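Local atomic coordinates of putative glycerophosphodiester phosphodiesterase (Galdieria sulphuraria, PDB entry 2O55), a protein that is a putative member of the glycerophosphodiester phosphodiesterase family, built on a TIM-barrel fold. Residues I166-T177 against G188-Y199. Numbering follows the deposited sequence.
Sequences ITYLFNYMGQPT and GDANGVSMLFHY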
# COMPACT_ATOMS: atom_id res chain seq x y z
N ILE A 166 2.27 11.54 1.02
CA ILE A 166 1.00 10.86 1.30
C ILE A 166 0.06 10.82 0.09
O ILE A 166 -0.03 11.77 -0.71
CB ILE A 166 0.28 11.47 2.52
CG1 ILE A 166 -0.31 12.83 2.19
CG2 ILE A 166 1.25 11.59 3.69
CD1 ILE A 166 -1.32 13.29 3.18
N THR A 167 -0.62 9.69 -0.04
CA THR A 167 -1.60 9.49 -1.09
C THR A 167 -2.94 9.28 -0.41
O THR A 167 -3.08 8.43 0.47
CB THR A 167 -1.26 8.26 -1.93
OG1 THR A 167 0.04 8.43 -2.49
CG2 THR A 167 -2.28 8.03 -3.06
N TYR A 168 -3.94 10.07 -0.81
CA TYR A 168 -5.28 9.89 -0.30
C TYR A 168 -5.91 8.75 -1.08
O TYR A 168 -5.84 8.72 -2.32
CB TYR A 168 -6.07 11.17 -0.51
CG TYR A 168 -6.05 12.17 0.64
CD1 TYR A 168 -5.00 12.21 1.56
CD2 TYR A 168 -7.08 13.11 0.78
CE1 TYR A 168 -4.99 13.14 2.61
CE2 TYR A 168 -7.08 14.06 1.82
CZ TYR A 168 -6.02 14.06 2.75
OH TYR A 168 -6.03 14.96 3.80
N LEU A 169 -6.51 7.80 -0.34
CA LEU A 169 -7.22 6.66 -0.92
C LEU A 169 -8.73 6.91 -0.95
O LEU A 169 -9.32 7.20 0.09
CB LEU A 169 -6.96 5.41 -0.10
CG LEU A 169 -5.81 4.46 -0.45
CD1 LEU A 169 -5.51 3.60 0.75
CD2 LEU A 169 -6.18 3.58 -1.61
N PHE A 170 -9.36 6.74 -2.11
CA PHE A 170 -10.81 6.93 -2.20
C PHE A 170 -11.63 5.66 -2.34
O PHE A 170 -11.09 4.55 -2.38
CB PHE A 170 -11.15 7.89 -3.33
CG PHE A 170 -10.70 9.26 -3.06
CD1 PHE A 170 -9.51 9.74 -3.59
CD2 PHE A 170 -11.42 10.08 -2.18
CE1 PHE A 170 -9.07 11.04 -3.28
CE2 PHE A 170 -11.00 11.35 -1.88
CZ PHE A 170 -9.82 11.84 -2.42
N ASN A 171 -12.95 5.85 -2.44
CA ASN A 171 -13.93 4.79 -2.64
C ASN A 171 -13.91 3.78 -1.49
O ASN A 171 -13.95 2.55 -1.72
CB ASN A 171 -13.70 4.09 -3.98
CG ASN A 171 -13.41 5.05 -5.11
OD1 ASN A 171 -12.36 4.95 -5.73
ND2 ASN A 171 -14.35 5.96 -5.40
N TYR A 172 -13.84 4.31 -0.27
CA TYR A 172 -13.80 3.48 0.92
C TYR A 172 -14.81 2.36 0.90
O TYR A 172 -14.40 1.21 0.72
CB TYR A 172 -13.88 4.31 2.20
CG TYR A 172 -13.95 3.51 3.49
CD1 TYR A 172 -13.07 2.45 3.73
CD2 TYR A 172 -14.88 3.83 4.48
CE1 TYR A 172 -13.14 1.71 4.92
CE2 TYR A 172 -14.94 3.11 5.68
CZ TYR A 172 -14.07 2.06 5.89
OH TYR A 172 -14.12 1.34 7.06
N MSE A 173 -16.11 2.57 1.06
CA MSE A 173 -16.90 1.31 0.99
C MSE A 173 -17.73 1.28 -0.28
O MSE A 173 -18.96 1.10 -0.25
CB MSE A 173 -17.69 1.00 2.26
CG MSE A 173 -16.82 0.77 3.49
SE MSE A 173 -17.84 0.72 5.19
CE MSE A 173 -19.17 -0.73 4.81
N GLY A 174 -17.04 1.47 -1.39
CA GLY A 174 -17.69 1.69 -2.66
C GLY A 174 -18.29 3.08 -2.75
O GLY A 174 -19.14 3.35 -3.61
N GLN A 175 -17.88 3.98 -1.86
CA GLN A 175 -18.35 5.34 -1.95
C GLN A 175 -17.85 5.88 -3.27
O GLN A 175 -16.68 5.68 -3.62
CB GLN A 175 -17.82 6.20 -0.81
CG GLN A 175 -17.89 5.53 0.55
CD GLN A 175 -17.45 6.46 1.69
OE1 GLN A 175 -16.63 7.38 1.51
NE2 GLN A 175 -17.99 6.21 2.88
N PRO A 176 -18.73 6.55 -4.03
CA PRO A 176 -18.26 7.21 -5.23
C PRO A 176 -17.25 8.27 -4.86
O PRO A 176 -17.30 8.84 -3.77
CB PRO A 176 -19.52 7.87 -5.80
CG PRO A 176 -20.64 7.07 -5.24
CD PRO A 176 -20.18 6.73 -3.84
N THR A 177 -16.32 8.53 -5.76
CA THR A 177 -15.38 9.62 -5.58
C THR A 177 -16.19 10.88 -5.32
O THR A 177 -17.16 11.14 -6.05
CB THR A 177 -14.56 9.80 -6.84
OG1 THR A 177 -14.05 8.52 -7.27
CG2 THR A 177 -13.42 10.78 -6.59
N GLY A 188 -5.04 18.71 2.15
CA GLY A 188 -4.40 17.76 3.06
C GLY A 188 -2.96 17.53 2.68
O GLY A 188 -2.29 16.71 3.30
N ASP A 189 -2.50 18.24 1.65
CA ASP A 189 -1.11 18.21 1.24
C ASP A 189 -0.67 16.83 0.77
O ASP A 189 0.50 16.45 0.90
CB ASP A 189 -0.21 18.69 2.37
CG ASP A 189 1.17 19.09 1.90
OD1 ASP A 189 1.30 19.54 0.74
OD2 ASP A 189 2.12 18.99 2.71
N ALA A 190 -1.63 16.07 0.24
CA ALA A 190 -1.33 14.82 -0.44
C ALA A 190 -0.70 15.12 -1.79
O ALA A 190 -1.05 16.11 -2.43
CB ALA A 190 -2.60 14.02 -0.64
N ASN A 191 0.21 14.26 -2.23
CA ASN A 191 0.77 14.43 -3.56
C ASN A 191 0.09 13.53 -4.59
O ASN A 191 0.24 13.70 -5.80
CB ASN A 191 2.29 14.25 -3.55
CG ASN A 191 2.71 12.79 -3.55
OD1 ASN A 191 2.32 12.01 -2.66
ND2 ASN A 191 3.49 12.40 -4.55
N GLY A 192 -0.67 12.56 -4.11
CA GLY A 192 -1.37 11.66 -5.02
C GLY A 192 -2.74 11.26 -4.53
O GLY A 192 -3.07 11.44 -3.36
N VAL A 193 -3.54 10.72 -5.45
CA VAL A 193 -4.83 10.08 -5.16
C VAL A 193 -4.82 8.65 -5.68
O VAL A 193 -4.08 8.31 -6.63
CB VAL A 193 -6.06 10.79 -5.81
CG1 VAL A 193 -6.30 12.15 -5.21
CG2 VAL A 193 -5.90 10.90 -7.32
N SER A 194 -5.65 7.82 -5.06
CA SER A 194 -5.75 6.42 -5.44
C SER A 194 -7.20 5.92 -5.44
O SER A 194 -7.93 6.09 -4.45
CB SER A 194 -4.85 5.57 -4.55
OG SER A 194 -5.09 4.20 -4.77
N MSE A 195 -7.62 5.32 -6.54
CA MSE A 195 -9.04 5.01 -6.70
C MSE A 195 -9.24 3.59 -7.10
O MSE A 195 -8.42 3.02 -7.80
CB MSE A 195 -9.65 5.88 -7.79
CG MSE A 195 -8.73 7.02 -8.26
SE MSE A 195 -9.02 8.66 -7.26
CE MSE A 195 -10.97 8.64 -7.48
N LEU A 196 -10.38 3.04 -6.69
CA LEU A 196 -10.75 1.71 -7.13
C LEU A 196 -11.09 1.72 -8.63
O LEU A 196 -11.62 2.70 -9.17
CB LEU A 196 -11.87 1.11 -6.25
CG LEU A 196 -11.41 0.47 -4.92
CD1 LEU A 196 -10.56 1.37 -4.00
CD2 LEU A 196 -12.62 -0.05 -4.17
N PHE A 197 -10.72 0.63 -9.28
CA PHE A 197 -10.82 0.53 -10.70
C PHE A 197 -12.24 0.72 -11.19
O PHE A 197 -12.46 1.51 -12.09
CB PHE A 197 -10.24 -0.80 -11.17
CG PHE A 197 -10.29 -0.99 -12.67
CD1 PHE A 197 -11.03 -2.04 -13.22
CD2 PHE A 197 -9.60 -0.14 -13.52
CE1 PHE A 197 -11.08 -2.24 -14.60
CE2 PHE A 197 -9.64 -0.34 -14.90
CZ PHE A 197 -10.37 -1.38 -15.44
N HIS A 198 -13.21 0.04 -10.60
CA HIS A 198 -14.61 0.15 -11.04
C HIS A 198 -15.20 1.57 -10.95
O HIS A 198 -16.16 1.85 -11.66
CB HIS A 198 -15.46 -0.90 -10.29
CG HIS A 198 -16.95 -0.77 -10.51
ND1 HIS A 198 -17.60 -1.30 -11.61
CD2 HIS A 198 -17.92 -0.23 -9.72
CE1 HIS A 198 -18.90 -1.06 -11.50
NE2 HIS A 198 -19.12 -0.42 -10.37
N TYR A 199 -14.64 2.45 -10.12
CA TYR A 199 -15.13 3.83 -9.89
C TYR A 199 -14.19 4.92 -10.39
O TYR A 199 -13.92 5.91 -9.66
CB TYR A 199 -15.26 4.11 -8.39
CG TYR A 199 -16.14 3.17 -7.62
CD1 TYR A 199 -15.63 1.98 -7.08
CD2 TYR A 199 -17.47 3.50 -7.39
CE1 TYR A 199 -16.45 1.13 -6.37
CE2 TYR A 199 -18.29 2.66 -6.68
CZ TYR A 199 -17.78 1.48 -6.18
OH TYR A 199 -18.62 0.68 -5.48
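Thr167, Tyr168 and Leu169 pair in parallel with Gly192, Val193 and Ser194, joining two neighbouring strands of the TIM barrel that belong to one beta-alpha-beta unit. The axes of strands 166-169 and 192-196 approach to 4.5 Å and their N-to-C directions differ by 32°, a twist expected of a curled barrel sheet. A backbone ladder supports this: Tyr168 N donates to Gly192 O (3.0 Å), and Ser194 N to Tyr168 O. Phe170 N donates to Ser194 O at 2.8 Å, almost straight at 178°. Asn191 N extends the ladder at its start by donating to Ile166 O.

Beyond the end of strand 166-169, the Asn171 side chain takes over. Its OD1 accepts Leu196 N at 2.9 Å, so a side-chain oxygen receives the next strand N-H where the backbone ladder has stopped, while ND2 donates to Gln175 O and Thr177 OG1, both near the amide plane. With three bonds fixing its rotation, the amide slides past Tyr199, its plane 18° from that ring, and ND2 lies 3.6 Å from Tyr199 CB.

On the Tyr168 and Val193 face, Ala190 CB approaches Tyr168 CD1 obliquely at 3.7 Å. The Phe170 ring turns its edge to Val193, CE1 lying 3.6 Å from CG1. Met195, modelled as selenomethionine, its chain bent at chi2 and chi3, runs alongside Phe170 in a Met-aromatic contact, SE 5.1 Å from the ring centroid.

Helix 181-187 packs on this face through Ala185, which touches Tyr168, Ala190 and Val193. On the opposite face Thr167 OG1 bonds to Asp145, and Leu169 touches Trp218; strands 144-148 and 214-218 flank the pair.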